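Long-range contacts in L-asparaginase 1 (PDB 6NXC), which catalyses the hydrolysis of L-asparagine to L-aspartate and ammonium as an allosterically activated, cytoplasmic homotetramer: residues B[32-37]-B[135-140]; B[49-54]-B[69-74]. The protein carries 1 engineered substitution. All blocks are in the same frame, centred on the assembly; numbering follows the deposited sequence.

Interaction 1. Residues B[32-37]-B[135-140]; sequences GGTIGM and TGSQIP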
loop_
_atom_site.group_PDB
_atom_site.type_symbol
_atom_site.label_atom_id
_atom_site.label_comp_id
_atom_site.label_asym_id
_atom_site.label_seq_id
_atom_site.Cartn_x
_atom_site.Cartn_y
_atom_site.Cartn_z
ATOM N N GLY B 32 -16.122 -11.034 -25.342
ATOM C CA GLY B 32 -14.787 -11.568 -25.714
ATOM C C GLY B 32 -13.811 -11.255 -24.592
ATOM O O GLY B 32 -14.259 -11.196 -23.434
ATOM N N GLY B 33 -12.514 -11.105 -24.917
ATOM C CA GLY B 33 -11.500 -10.906 -23.873
ATOM C C GLY B 33 -10.694 -12.184 -23.619
ATOM O O GLY B 33 -11.020 -13.245 -24.118
ATOM N N THR B 34 -9.664 -12.043 -22.798
ATOM C CA THR B 34 -8.687 -13.070 -22.419
ATOM C C THR B 34 -9.443 -14.235 -21.768
ATOM O O THR B 34 -9.030 -15.448 -21.909
ATOM C CB THR B 34 -7.683 -12.404 -21.483
ATOM O OG1 THR B 34 -6.906 -11.413 -22.166
ATOM C CG2 THR B 34 -6.804 -13.405 -20.796
ATOM N N ILE B 35 -10.542 -13.944 -21.088
ATOM C CA ILE B 35 -11.131 -14.985 -20.180
ATOM C C ILE B 35 -11.498 -16.212 -21.012
ATOM O O ILE B 35 -11.432 -17.386 -20.472
ATOM C CB ILE B 35 -12.327 -14.415 -19.398
ATOM C CG1 ILE B 35 -12.789 -15.437 -18.355
ATOM C CG2 ILE B 35 -13.460 -14.016 -20.344
ATOM C CD1 ILE B 35 -13.628 -14.838 -17.236
ATOM N N GLY B 36 -11.966 -15.998 -22.229
ATOM C CA GLY B 36 -12.538 -17.119 -22.985
ATOM C C GLY B 36 -11.492 -17.683 -23.956
ATOM O O GLY B 36 -11.857 -18.509 -24.786
ATOM N N MET B 37 -10.230 -17.221 -23.908
ATOM C CA MET B 37 -9.285 -17.559 -25.023
ATOM C C MET B 37 -8.580 -18.893 -24.773
ATOM O O MET B 37 -8.733 -19.427 -23.677
ATOM C CB MET B 37 -8.246 -16.460 -25.224
ATOM C CG MET B 37 -8.922 -15.197 -25.764
ATOM S SD MET B 37 -7.818 -13.778 -25.908
ATOM C CE MET B 37 -6.185 -14.534 -25.905
ATOM N N THR B 135 -16.361 -7.370 -15.749
ATOM C CA THR B 135 -15.229 -8.208 -15.244
ATOM C C THR B 135 -14.568 -8.972 -16.385
ATOM O O THR B 135 -15.024 -8.966 -17.526
ATOM C CB THR B 135 -15.710 -9.095 -14.067
ATOM O OG1 THR B 135 -14.539 -9.440 -13.311
ATOM C CG2 THR B 135 -16.429 -10.371 -14.458
ATOM N N GLY B 136 -13.482 -9.652 -16.041
ATOM C CA GLY B 136 -12.703 -10.448 -16.968
ATOM C C GLY B 136 -11.509 -11.011 -16.256
ATOM O O GLY B 136 -11.658 -11.370 -15.073
ATOM N N SER B 137 -10.466 -11.327 -17.013
ATOM C CA SER B 137 -9.318 -11.936 -16.363
ATOM C C SER B 137 -8.058 -11.632 -17.124
ATOM O O SER B 137 -8.071 -11.262 -18.323
ATOM C CB SER B 137 -9.490 -13.433 -16.266
ATOM O OG SER B 137 -9.623 -13.956 -17.543
ATOM N N GLN B 138 -7.000 -11.637 -16.377
ATOM C CA GLN B 138 -5.665 -11.400 -16.923
ATOM C C GLN B 138 -5.134 -12.673 -17.575
ATOM O O GLN B 138 -4.226 -12.551 -18.397
ATOM C CB GLN B 138 -4.682 -10.987 -15.836
ATOM C CG GLN B 138 -4.913 -9.603 -15.317
ATOM C CD GLN B 138 -4.225 -8.545 -16.147
ATOM O OE1 GLN B 138 -4.634 -8.357 -17.311
ATOM N NE2 GLN B 138 -3.236 -7.866 -15.567
ATOM N N ILE B 139 -5.542 -13.829 -17.143
ATOM C CA ILE B 139 -5.150 -15.159 -17.727
ATOM C C ILE B 139 -6.437 -15.839 -18.180
ATOM O O ILE B 139 -7.411 -15.980 -17.409
ATOM C CB ILE B 139 -4.426 -15.996 -16.625
ATOM C CG1 ILE B 139 -3.085 -15.338 -16.230
ATOM C CG2 ILE B 139 -4.204 -17.443 -17.042
ATOM C CD1 ILE B 139 -2.350 -16.087 -15.197
ATOM N N PRO B 140 -6.431 -16.456 -19.359
ATOM C CA PRO B 140 -7.598 -17.228 -19.834
ATOM C C PRO B 140 -8.055 -18.398 -18.983
ATOM O O PRO B 140 -7.243 -19.018 -18.379
ATOM C CB PRO B 140 -7.106 -17.791 -21.171
ATOM C CG PRO B 140 -6.061 -16.786 -21.602
ATOM C CD PRO B 140 -5.340 -16.345 -20.345
HETATM O O HOH W 1 -10.906 -10.842 -19.872
#
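S137 N and I35 N donate to the same water, the first at 2.9 Å and the second weakly at 3.4 Å. The water bridges two loops of the N-terminal asparaginase domain. Both follow strands of its mainly parallel sheet, 25-32 and 132-135. The first loop carries T34, the threonine that forms the O-isoaspartyl intermediate. Here T34 OG1 is bonded covalently to a carbon of a citrate, probably from the crystallisation liquor.

The T34 side chain stands against the second loop. OG1 sits beside the backbone N (chi1 -67°), which sends CG2 to the P140 ring. CG2 lies 3.3 Å from P140 CD, tighter than usual for two carbons. T34 CB meets S137 O at 3.4 Å. On the backbone side, T34 O accepts from M37 N, closing the 3-10 turn, and rests against P140 CA and CB. M37 O, buried with no polar partner in the model, meets P140 CB.

D147 accepts from both Q138 N (on OD2) and I139 N (on OD1) of 135-140. Q138 NE2 donates to the carbonyls of G188 and A186.

I35 packs its CA and CB on the S137 hydroxyl, with CA 3.2 Å from OG. That hydroxyl donates to I139 O at 3.0 Å, from above the carbonyl plane and 61° out of it.

Interaction 2. Residues B[49-54]-B[69-74]; sequences GHLQRQ and FTIHEY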
loop_
_atom_site.group_PDB
_atom_site.type_symbol
_atom_site.label_atom_id
_atom_site.label_comp_id
_atom_site.label_asym_id
_atom_site.label_seq_id
_atom_site.Cartn_x
_atom_site.Cartn_y
_atom_site.Cartn_z
ATOM N N GLY B 49 -17.744 -21.117 -28.147
ATOM C CA GLY B 49 -18.498 -22.032 -27.249
ATOM C C GLY B 49 -17.666 -22.624 -26.099
ATOM O O GLY B 49 -18.241 -23.329 -25.219
ATOM N N HIS B 50 -16.372 -22.317 -26.057
ATOM C CA HIS B 50 -15.385 -22.853 -25.100
ATOM C C HIS B 50 -15.667 -22.352 -23.669
ATOM O O HIS B 50 -15.632 -23.166 -22.778
ATOM C CB HIS B 50 -13.987 -22.480 -25.570
ATOM C CG HIS B 50 -12.959 -23.335 -24.940
ATOM N ND1 HIS B 50 -11.741 -22.842 -24.541
ATOM C CD2 HIS B 50 -12.978 -24.648 -24.634
ATOM C CE1 HIS B 50 -11.036 -23.823 -24.024
ATOM N NE2 HIS B 50 -11.776 -24.938 -24.067
ATOM N N LEU B 51 -15.928 -21.053 -23.451
ATOM C CA LEU B 51 -16.240 -20.501 -22.103
ATOM C C LEU B 51 -17.437 -21.252 -21.477
ATOM O O LEU B 51 -17.346 -21.686 -20.319
ATOM C CB LEU B 51 -16.552 -18.991 -22.163
ATOM C CG LEU B 51 -17.261 -18.564 -20.870
ATOM C CD1 LEU B 51 -16.206 -18.537 -19.784
ATOM C CD2 LEU B 51 -18.044 -17.265 -20.995
ATOM N N GLN B 52 -18.562 -21.302 -22.154
ATOM C CA GLN B 52 -19.827 -21.883 -21.682
ATOM C C GLN B 52 -19.684 -23.398 -21.302
ATOM O O GLN B 52 -20.240 -23.841 -20.306
ATOM C CB GLN B 52 -20.845 -21.702 -22.786
ATOM C CG GLN B 52 -21.039 -20.260 -23.237
ATOM C CD GLN B 52 -20.338 -19.859 -24.532
ATOM O OE1 GLN B 52 -19.104 -20.046 -24.749
ATOM N NE2 GLN B 52 -21.145 -19.347 -25.443
ATOM N N ARG B 53 -18.957 -24.173 -22.085
ATOM C CA ARG B 53 -18.616 -25.590 -21.749
ATOM C C ARG B 53 -17.723 -25.565 -20.506
ATOM O O ARG B 53 -17.907 -26.396 -19.602
ATOM C CB ARG B 53 -17.970 -26.285 -22.955
ATOM C CG ARG B 53 -17.381 -27.664 -22.650
ATOM C CD ARG B 53 -18.557 -28.566 -22.224
ATOM N NE ARG B 53 -18.185 -29.970 -22.115
ATOM C CZ ARG B 53 -18.943 -30.946 -21.575
ATOM N NH1 ARG B 53 -20.134 -30.681 -21.080
ATOM N NH2 ARG B 53 -18.443 -32.169 -21.483
ATOM N N GLN B 54 -16.761 -24.633 -20.405
ATOM C CA GLN B 54 -15.816 -24.662 -19.266
ATOM C C GLN B 54 -16.629 -24.378 -17.997
ATOM O O GLN B 54 -16.438 -25.095 -16.967
ATOM C CB GLN B 54 -14.699 -23.607 -19.399
ATOM C CG GLN B 54 -13.669 -23.858 -20.499
ATOM C CD GLN B 54 -13.080 -22.571 -21.051
ATOM O OE1 GLN B 54 -13.764 -21.561 -21.202
ATOM N NE2 GLN B 54 -11.788 -22.568 -21.354
ATOM N N PHE B 69 -27.689 -18.277 -14.186
ATOM C CA PHE B 69 -27.171 -17.313 -15.174
ATOM C C PHE B 69 -27.367 -17.839 -16.587
ATOM O O PHE B 69 -27.371 -19.047 -16.831
ATOM C CB PHE B 69 -25.736 -16.916 -14.824
ATOM C CG PHE B 69 -24.745 -18.025 -14.803
ATOM C CD1 PHE B 69 -24.557 -18.843 -13.678
ATOM C CD2 PHE B 69 -24.004 -18.291 -15.937
ATOM C CE1 PHE B 69 -23.636 -19.898 -13.726
ATOM C CE2 PHE B 69 -23.104 -19.352 -15.963
ATOM C CZ PHE B 69 -22.942 -20.167 -14.867
ATOM N N THR B 70 -27.375 -16.908 -17.506
ATOM C CA THR B 70 -27.591 -17.141 -18.950
ATOM C C THR B 70 -26.454 -16.415 -19.677
ATOM O O THR B 70 -26.291 -15.223 -19.385
ATOM C CB THR B 70 -28.941 -16.556 -19.380
ATOM O OG1 THR B 70 -29.908 -17.303 -18.660
ATOM C CG2 THR B 70 -29.197 -16.810 -20.853
ATOM N N ILE B 71 -25.652 -17.120 -20.478
ATOM C CA ILE B 71 -24.564 -16.500 -21.312
ATOM C C ILE B 71 -25.070 -16.178 -22.710
ATOM O O ILE B 71 -25.520 -17.112 -23.435
ATOM C CB ILE B 71 -23.311 -17.419 -21.347
ATOM C CG1 ILE B 71 -22.848 -17.678 -19.927
ATOM C CG2 ILE B 71 -22.175 -16.845 -22.259
ATOM C CD1 ILE B 71 -21.884 -18.809 -19.858
ATOM N N HIS B 72 -24.842 -14.931 -23.127
ATOM C CA HIS B 72 -24.994 -14.432 -24.502
ATOM C C HIS B 72 -23.577 -14.284 -25.037
ATOM O O HIS B 72 -22.910 -13.385 -24.611
ATOM C CB HIS B 72 -25.820 -13.157 -24.533
ATOM C CG HIS B 72 -25.808 -12.567 -25.921
ATOM N ND1 HIS B 72 -25.807 -11.158 -26.175
ATOM C CD2 HIS B 72 -25.714 -13.180 -27.119
ATOM C CE1 HIS B 72 -25.719 -10.972 -27.477
ATOM N NE2 HIS B 72 -25.608 -12.206 -28.073
ATOM N N GLU B 73 -23.144 -15.189 -25.915
ATOM C CA GLU B 73 -21.809 -15.087 -26.554
ATOM C C GLU B 73 -21.902 -14.195 -27.798
ATOM O O GLU B 73 -22.714 -14.448 -28.673
ATOM C CB GLU B 73 -21.278 -16.484 -26.900
ATOM C CG GLU B 73 -19.887 -16.462 -27.520
ATOM C CD GLU B 73 -19.536 -17.813 -28.166
ATOM O OE1 GLU B 73 -19.676 -18.806 -27.447
ATOM O OE2 GLU B 73 -19.137 -17.858 -29.407
ATOM N N TYR B 74 -21.068 -13.161 -27.906
ATOM C CA TYR B 74 -21.149 -12.165 -28.997
ATOM C C TYR B 74 -20.532 -12.840 -30.223
ATOM O O TYR B 74 -19.621 -13.708 -29.980
ATOM C CB TYR B 74 -20.427 -10.904 -28.556
ATOM C CG TYR B 74 -21.290 -9.938 -27.771
ATOM C CD1 TYR B 74 -22.159 -10.384 -26.778
ATOM C CD2 TYR B 74 -21.124 -8.574 -27.919
ATOM C CE1 TYR B 74 -22.914 -9.497 -25.991
ATOM C CE2 TYR B 74 -21.825 -7.664 -27.110
ATOM C CZ TYR B 74 -22.758 -8.127 -26.201
ATOM O OH TYR B 74 -23.482 -7.259 -25.444
#
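Q52 and E73 form the polar part of this contact, between the first turn of helix 50-56 and strand 68-78. Q52 NE2 donates to E73 OE1, with an N-H...O angle of 157°. The modelled separation of NE2 and OE1, 2.5 Å, is shorter than usual, so its exact value is doubtful. The acceptor lies in the plane of the Q52 amide, while the amide approaches OE1 on its anti side. The amide and carboxylate planes are well turned from each other. E73 OE1 also takes a weak bond from G49 N, at 3.1 Å. G49 is the N-cap residue, and S48 N, just before it, donates to E73 OE2. The carboxylate therefore sits at the start of the helix, where the backbone N-H groups would probably stabilise its negative charge. E73 reaches there with CG anti to the backbone N (chi1 -178°) and an extended chain.

The apolar part centres on I71. Q52 CG, anti to the carbonyl carbon (chi1 -56°), lies against the branches of I71, 3.7 Å from CG2 and 3.8 Å from CD1. The bend at chi2 then turns the amide to E73. L51 CD2 adds a looser contact with I71 CD1 at 4.3 Å. With an alanine in place of Q52, E73 OE1 would probably keep just the weak G49 N bond across this contact, and I71 would lose the methylene packed on it.

The axes of 50-54 and 69-74 come within 10.0 Å and run nearly antiparallel, as in a beta-alpha-beta crossover from strand 25-32 through the helix to strand 68-78. L51, I71 and E73 all touch Y30 of strand 25-32. Away from this helix, H72 ND1 and Y74 OH bond to D94 of helix 85-98.

Overall arrangement
Interaction 2 is nested along the chain inside the loop closed by interaction 1. Their centres are 12 Å apart. The nearest atoms come within about 4 Å without touching. L141 links them: its backbone bonds to that of I35, and the L51 side chain packs on it. Interaction 1 belongs to the active site. It holds T34, to which the citrate is linked, and the side chains of M37 and Q138 lie about 4 Å and 3 Å from those of the substrate-binding residues D79 and T111. Interaction 2 lies further out, with the L51 side chain about 11 Å from that of T34. Its strand, 68-78, leads directly to D79, S80 and S81 of the substrate site.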